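Local coordinates for protein putrescine aminotransferase (Halomonas elongata DSM 2581, PDB 6GWI) that probably transfers amino groups from putrescine and related amines to keto acceptors, using pyridoxal-5'-phosphate as cofactor, at residues F220-V225 and S237-V242; A255-C260 and E267-Q272. One frame throughout, in Å; residues are numbered along the deposited sequence.

One segment of each interaction reaches the cofactor site, and the two interactions follow one another along the chain: interaction 1 closes before interaction 2 opens. Their centres lie about 12 Å apart, and the two meet where neighbouring parallel strands 217-222 and 252-255 end. There Ala222 O faces Asp256 N at 3.0 Å, a probable hydrogen bond, and Pro224 CG packs 3.6 Å from Glu257 OE2. Each interaction sends residues to pyridoxal-5'-phosphate, Glu223 from interaction 1 and Asp256, Val258 and Ile259 from interaction 2. In both, one segment reaches the cofactor while its partner, 237-242 or 267-272, packs against it from the side away from the cofactor.

Interaction 1. Residues F220-V225 and S237-V242; sequences FIAEPV and SYWPAV. With PLP (pyridoxal-5'-phosphate), chain D.
Trp239 reaches from the helix to the carbonyl of Pro224 and makes the one hydrogen bond between 220-225 and 237-242. Its NE1 lies 3.1 Å from Pro224 O, the N-H points nearly straight at the acceptor (163°), and the oxygen sits close to the indole plane while offering a lone pair in its own carbonyl plane. The buried indole nitrogen is thereby satisfied, and the bond helps to fix the rotation of the ring.

The apolar contacts run along the other rim of the same indole. Ala222 CB meets the edge at CH2, 3.8 Å away, and Phe220 CE2 approaches CZ3 at 4.1 Å, the two side chains slanting across each other. With its CG turned anti to the backbone N (chi1 170°), Phe220 sends its ring toward the helix, where CE2 also touches Val242 CG1 at 4.0 Å, and Tyr238 OH stands at its edge near CZ. Tyr238 in turn sets CE2 over the centre of one indole face, 3.9 Å above the plane.

These elements belong to a beta-alpha-beta unit of the large domain of a fold type I aminotransferase: strand 217-222, helix 238-248, strand 252-255. Strand and helix segments run nearly antiparallel (166°), with axes 13.0 Å apart, a spacing bridged by the large aromatic side chains. Phe220 and Tyr238 also lean on helix 194-212.

Polar groups at the margins look elsewhere. Tyr238 OH bonds to Arg146 on the adjacent strand. Glu223 turns away from the helix toward pyridoxal-5'-phosphate, bringing OE1 within 3.5 Å of the cofactor's C2A methyl; its carboxylate is held by two backbone amides, OE2 by Tyr150 N and OE1 by Gly227 N.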
loop_
_atom_site.group_PDB
_atom_site.type_symbol
_atom_site.label_atom_id
_atom_site.label_comp_id
_atom_site.label_asym_id
_atom_site.label_seq_id
_atom_site.Cartn_x
_atom_site.Cartn_y
_atom_site.Cartn_z
ATOM N N PHE B 220 10.711 -16.477 -11.413
ATOM C CA PHE B 220 9.867 -17.403 -10.667
ATOM C C PHE B 220 9.635 -16.814 -9.282
ATOM O O PHE B 220 10.590 -16.404 -8.613
ATOM C CB PHE B 220 10.530 -18.781 -10.580
ATOM C CG PHE B 220 9.849 -19.742 -9.639
ATOM C CD1 PHE B 220 8.550 -20.170 -9.863
ATOM C CD2 PHE B 220 10.530 -20.244 -8.542
ATOM C CE1 PHE B 220 7.941 -21.066 -8.999
ATOM C CE2 PHE B 220 9.927 -21.137 -7.678
ATOM C CZ PHE B 220 8.632 -21.549 -7.907
ATOM N N ILE B 221 8.373 -16.733 -8.871
ATOM C CA ILE B 221 8.002 -16.155 -7.583
ATOM C C ILE B 221 7.307 -17.228 -6.758
ATOM O O ILE B 221 6.434 -17.942 -7.267
ATOM C CB ILE B 221 7.107 -14.912 -7.759
ATOM C CG1 ILE B 221 6.876 -14.223 -6.409
ATOM C CG2 ILE B 221 5.772 -15.291 -8.396
ATOM C CD1 ILE B 221 6.053 -12.921 -6.492
ATOM N N ALA B 222 7.688 -17.339 -5.487
ATOM C CA ALA B 222 7.095 -18.348 -4.624
ATOM C C ALA B 222 7.268 -17.963 -3.163
ATOM O O ALA B 222 8.281 -17.369 -2.786
ATOM C CB ALA B 222 7.724 -19.724 -4.884
ATOM N N GLU B 223 6.261 -18.285 -2.356
ATOM C CA GLU B 223 6.419 -18.277 -0.906
ATOM C C GLU B 223 7.255 -19.488 -0.504
ATOM O O GLU B 223 6.984 -20.595 -0.985
ATOM C CB GLU B 223 5.056 -18.334 -0.210
ATOM C CG GLU B 223 4.058 -17.258 -0.633
ATOM C CD GLU B 223 2.619 -17.630 -0.293
ATOM O OE1 GLU B 223 2.251 -17.622 0.903
ATOM O OE2 GLU B 223 1.857 -17.951 -1.227
ATOM N N PRO B 224 8.283 -19.336 0.340
ATOM C CA PRO B 224 8.999 -20.538 0.809
ATOM C C PRO B 224 8.054 -21.577 1.385
ATOM O O PRO B 224 8.161 -22.771 1.077
ATOM C CB PRO B 224 9.964 -19.982 1.865
ATOM C CG PRO B 224 10.175 -18.559 1.466
ATOM C CD PRO B 224 8.852 -18.100 0.911
ATOM N N VAL B 225 7.110 -21.126 2.206
ATOM C CA VAL B 225 5.981 -21.922 2.668
ATOM C C VAL B 225 4.726 -21.101 2.409
ATOM O O VAL B 225 4.680 -19.914 2.754
ATOM C CB VAL B 225 6.098 -22.273 4.163
ATOM C CG1 VAL B 225 4.805 -22.885 4.672
ATOM C CG2 VAL B 225 7.263 -23.218 4.393
ATOM N N SER B 237 12.134 -32.622 -0.603
ATOM C CA SER B 237 12.738 -32.741 -1.923
ATOM C C SER B 237 12.438 -31.552 -2.828
ATOM O O SER B 237 13.105 -31.390 -3.855
ATOM C CB SER B 237 12.249 -34.022 -2.602
ATOM O OG SER B 237 10.852 -33.961 -2.837
ATOM N N TYR B 238 11.458 -30.720 -2.476
ATOM C CA TYR B 238 10.955 -29.730 -3.421
ATOM C C TYR B 238 11.992 -28.649 -3.706
ATOM O O TYR B 238 12.386 -28.440 -4.859
ATOM C CB TYR B 238 9.658 -29.115 -2.891
ATOM C CG TYR B 238 9.099 -28.020 -3.772
ATOM C CD1 TYR B 238 8.513 -28.316 -4.995
ATOM C CD2 TYR B 238 9.149 -26.689 -3.372
ATOM C CE1 TYR B 238 7.997 -27.315 -5.802
ATOM C CE2 TYR B 238 8.634 -25.681 -4.169
ATOM C CZ TYR B 238 8.061 -25.998 -5.382
ATOM O OH TYR B 238 7.551 -24.993 -6.171
ATOM N N TRP B 239 12.438 -27.944 -2.675
ATOM C CA TRP B 239 13.275 -26.775 -2.913
ATOM C C TRP B 239 14.655 -27.149 -3.445
ATOM O O TRP B 239 15.196 -26.418 -4.285
ATOM C CB TRP B 239 13.390 -25.932 -1.640
ATOM C CG TRP B 239 12.223 -24.991 -1.479
ATOM C CD1 TRP B 239 11.290 -24.996 -0.482
ATOM C CD2 TRP B 239 11.852 -23.929 -2.368
ATOM N NE1 TRP B 239 10.371 -23.994 -0.687
ATOM C CE2 TRP B 239 10.693 -23.325 -1.839
ATOM C CE3 TRP B 239 12.390 -23.426 -3.557
ATOM C CZ2 TRP B 239 10.065 -22.244 -2.456
ATOM C CZ3 TRP B 239 11.767 -22.352 -4.167
ATOM C CH2 TRP B 239 10.615 -21.774 -3.617
ATOM N N PRO B 240 15.266 -28.254 -2.996
ATOM C CA PRO B 240 16.519 -28.680 -3.643
ATOM C C PRO B 240 16.349 -28.941 -5.127
ATOM O O PRO B 240 17.229 -28.595 -5.925
ATOM C CB PRO B 240 16.891 -29.963 -2.883
ATOM C CG PRO B 240 16.252 -29.804 -1.551
ATOM C CD PRO B 240 14.941 -29.105 -1.836
ATOM N N ALA B 241 15.229 -29.553 -5.518
ATOM C CA ALA B 241 14.968 -29.783 -6.933
ATOM C C ALA B 241 14.674 -28.474 -7.662
ATOM O O ALA B 241 15.071 -28.307 -8.822
ATOM C CB ALA B 241 13.814 -30.775 -7.095
ATOM N N VAL B 242 13.988 -27.529 -7.009
ATOM C CA VAL B 242 13.762 -26.229 -7.640
ATOM C C VAL B 242 15.093 -25.539 -7.916
ATOM O O VAL B 242 15.295 -24.946 -8.983
ATOM C CB VAL B 242 12.847 -25.344 -6.770
ATOM C CG1 VAL B 242 12.809 -23.919 -7.320
ATOM C CG2 VAL B 242 11.436 -25.923 -6.693
HETATM N N1 PLP D . 2.603 -11.907 0.235
HETATM C C2 PLP D . 2.284 -12.877 1.161
HETATM C C2A PLP D . 3.022 -14.189 1.155
HETATM C C3 PLP D . 1.282 -12.635 2.098
HETATM O O3 PLP D . 0.980 -13.613 3.010
HETATM C C4 PLP D . 0.599 -11.415 2.120
HETATM C C4A PLP D . 0.054 -10.944 3.444
HETATM C C5 PLP D . 0.932 -10.448 1.167
HETATM C C6 PLP D . 1.933 -10.701 0.234
HETATM C C5A PLP D . 0.225 -9.111 1.118
HETATM O O4P PLP D . 0.660 -8.239 2.135
HETATM P P PLP D . -0.265 -6.972 2.501
HETATM O O1P PLP D . -0.439 -6.112 1.272
HETATM O O2P PLP D . 0.390 -6.191 3.616
HETATM O O3P PLP D . -1.611 -7.467 2.960
#

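Interaction 2. Residues A255-C260 and E267-Q272; sequences ADEVIC and EWFGSQ. With PLP (pyridoxal-5'-phosphate), chain D.
In the cofactor-binding loop that follows strand 252-255, Glu257 reaches residues of the short, weakly bonded helix around 270-273 and takes three hydrogen bonds from Gly270 and Ser271. OE1 accepts from Gly270 N at 2.8 Å, met on the syn side but 22° out of the carboxylate plane. OE2 is gripped twice: Ser271 N comes in at 2.6 Å on the syn lone pair, and Ser271 OG donates at 2.7 Å nearly in line with the C-O bond. A bend at chi2 (-81°) swings the carboxylate onto these donors, which hold it from the side of 267-272 and would be expected to stabilise its negative charge in this buried place. Gly270, lacking a side chain, lets Cys260 come close, its CB 4.0 Å from Gly270 N. Phe269 completes the surround: its CB lies 3.7 Å from Glu257 OE2, and ring and carboxylate planes are almost perpendicular. Where the two segments come closest in sequence, a water donates to both Cys260 O and Glu267 O.

On the opposite side of the loop the neighbours of Glu257 turn to pyridoxal-5'-phosphate. Asp256 OD2 stands 2.8 Å from the pyridine N1 and accepts hydrogen bonds from His151 and Asn121, while OD1 accepts from Val258 N in an Asx turn. Val258 lays its branches over one face of the pyridine ring, with CG1 3.6 Å from C4. An aspartate at the pyridine nitrogen, with an aliphatic residue two positions on against the ring, is typical of fold type I aminotransferases of class III.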
loop_
_atom_site.group_PDB
_atom_site.type_symbol
_atom_site.label_atom_id
_atom_site.label_comp_id
_atom_site.label_asym_id
_atom_site.label_seq_id
_atom_site.Cartn_x
_atom_site.Cartn_y
_atom_site.Cartn_z
ATOM N N ALA B 255 11.588 -14.708 -3.676
ATOM C CA ALA B 255 11.067 -15.400 -2.503
ATOM C C ALA B 255 10.187 -14.416 -1.739
ATOM O O ALA B 255 10.690 -13.437 -1.175
ATOM C CB ALA B 255 12.204 -15.930 -1.633
ATOM N N ASP B 256 8.878 -14.658 -1.737
ATOM C CA ASP B 256 7.941 -13.782 -1.034
ATOM C C ASP B 256 7.999 -14.119 0.452
ATOM O O ASP B 256 7.477 -15.152 0.883
ATOM C CB ASP B 256 6.526 -13.941 -1.584
ATOM C CG ASP B 256 5.549 -12.922 -1.001
ATOM O OD1 ASP B 256 5.818 -12.385 0.093
ATOM O OD2 ASP B 256 4.498 -12.670 -1.630
ATOM N N GLU B 257 8.632 -13.241 1.232
ATOM C CA GLU B 257 8.896 -13.465 2.647
ATOM C C GLU B 257 7.933 -12.703 3.552
ATOM O O GLU B 257 8.242 -12.473 4.726
ATOM C CB GLU B 257 10.335 -13.066 2.981
ATOM C CG GLU B 257 11.389 -13.906 2.305
ATOM C CD GLU B 257 11.629 -15.218 3.021
ATOM O OE1 GLU B 257 10.981 -15.464 4.063
ATOM O OE2 GLU B 257 12.474 -16.001 2.545
ATOM N N VAL B 258 6.783 -12.285 3.023
ATOM C CA VAL B 258 5.875 -11.438 3.790
ATOM C C VAL B 258 5.403 -12.151 5.052
ATOM O O VAL B 258 5.258 -11.526 6.111
ATOM C CB VAL B 258 4.700 -10.989 2.900
ATOM C CG1 VAL B 258 3.602 -10.332 3.726
ATOM C CG2 VAL B 258 5.206 -10.021 1.835
ATOM N N ILE B 259 5.141 -13.456 4.968
ATOM C CA ILE B 259 4.775 -14.230 6.155
ATOM C C ILE B 259 5.987 -14.901 6.796
ATOM O O ILE B 259 6.119 -14.904 8.022
ATOM C CB ILE B 259 3.692 -15.273 5.801
ATOM C CG1 ILE B 259 2.312 -14.610 5.801
ATOM C CG2 ILE B 259 3.731 -16.448 6.783
ATOM C CD1 ILE B 259 1.172 -15.526 5.385
ATOM N N CYS B 260 6.865 -15.513 5.995
ATOM C CA CYS B 260 7.942 -16.327 6.547
ATOM C C CYS B 260 9.056 -15.496 7.168
ATOM O O CYS B 260 9.862 -16.036 7.933
ATOM C CB CYS B 260 8.537 -17.222 5.457
ATOM S SG CYS B 260 7.378 -18.415 4.746
ATOM N N GLU B 267 13.825 -18.949 11.323
ATOM C CA GLU B 267 14.911 -18.236 10.676
ATOM C C GLU B 267 14.461 -16.800 10.460
ATOM O O GLU B 267 13.267 -16.494 10.495
ATOM C CB GLU B 267 15.282 -18.866 9.326
ATOM C CG GLU B 267 15.382 -20.385 9.339
ATOM C CD GLU B 267 16.612 -20.892 10.055
ATOM O OE1 GLU B 267 17.593 -20.126 10.165
ATOM O OE2 GLU B 267 16.599 -22.055 10.509
ATOM N N TRP B 268 15.430 -15.918 10.215
ATOM C CA TRP B 268 15.086 -14.549 9.853
ATOM C C TRP B 268 14.343 -14.502 8.527
ATOM O O TRP B 268 13.561 -13.577 8.284
ATOM C CB TRP B 268 16.342 -13.687 9.784
ATOM C CG TRP B 268 16.876 -13.336 11.129
ATOM C CD1 TRP B 268 17.931 -13.914 11.769
ATOM C CD2 TRP B 268 16.373 -12.330 12.014
ATOM N NE1 TRP B 268 18.120 -13.327 12.995
ATOM C CE2 TRP B 268 17.177 -12.350 13.169
ATOM C CE3 TRP B 268 15.321 -11.411 11.938
ATOM C CZ2 TRP B 268 16.963 -11.487 14.240
ATOM C CZ3 TRP B 268 15.111 -10.556 13.003
ATOM C CH2 TRP B 268 15.927 -10.601 14.139
ATOM N N PHE B 269 14.579 -15.478 7.656
ATOM C CA PHE B 269 13.883 -15.549 6.380
ATOM C C PHE B 269 13.676 -17.015 6.035
ATOM O O PHE B 269 14.561 -17.842 6.267
ATOM C CB PHE B 269 14.672 -14.821 5.287
ATOM C CG PHE B 269 14.880 -13.365 5.577
ATOM C CD1 PHE B 269 13.871 -12.446 5.335
ATOM C CD2 PHE B 269 16.071 -12.919 6.123
ATOM C CE1 PHE B 269 14.054 -11.107 5.617
ATOM C CE2 PHE B 269 16.258 -11.582 6.407
ATOM C CZ PHE B 269 15.250 -10.674 6.154
ATOM N N GLY B 270 12.495 -17.335 5.503
ATOM C CA GLY B 270 12.244 -18.695 5.061
ATOM C C GLY B 270 13.241 -19.160 4.019
ATOM O O GLY B 270 13.595 -20.341 3.974
ATOM N N SER B 271 13.711 -18.237 3.175
ATOM C CA SER B 271 14.757 -18.557 2.209
ATOM C C SER B 271 15.951 -19.220 2.879
ATOM O O SER B 271 16.584 -20.112 2.301
ATOM C CB SER B 271 15.200 -17.284 1.490
ATOM O OG SER B 271 14.202 -16.833 0.597
ATOM N N GLN B 272 16.286 -18.785 4.094
ATOM C CA GLN B 272 17.437 -19.351 4.785
ATOM C C GLN B 272 17.155 -20.763 5.276
ATOM O O GLN B 272 18.078 -21.582 5.361
ATOM C CB GLN B 272 17.836 -18.450 5.951
ATOM C CG GLN B 272 18.373 -17.107 5.514
ATOM C CD GLN B 272 18.342 -16.072 6.619
ATOM O OE1 GLN B 272 17.545 -16.165 7.554
ATOM N NE2 GLN B 272 19.209 -15.071 6.513
HETATM N N1 PLP D . 2.603 -11.907 0.235
HETATM C C2 PLP D . 2.284 -12.877 1.161
HETATM C C2A PLP D . 3.022 -14.189 1.155
HETATM C C3 PLP D . 1.282 -12.635 2.098
HETATM O O3 PLP D . 0.980 -13.613 3.010
HETATM C C4 PLP D . 0.599 -11.415 2.120
HETATM C C4A PLP D . 0.054 -10.944 3.444
HETATM C C5 PLP D . 0.932 -10.448 1.167
HETATM C C6 PLP D . 1.933 -10.701 0.234
HETATM C C5A PLP D . 0.225 -9.111 1.118
HETATM O O4P PLP D . 0.660 -8.239 2.135
HETATM P P PLP D . -0.265 -6.972 2.501
HETATM O O1P PLP D . -0.439 -6.112 1.272
HETATM O O2P PLP D . 0.390 -6.191 3.616
HETATM O O3P PLP D . -1.611 -7.467 2.960
HETATM O O HOH W 1 11.255 -17.711 9.372
#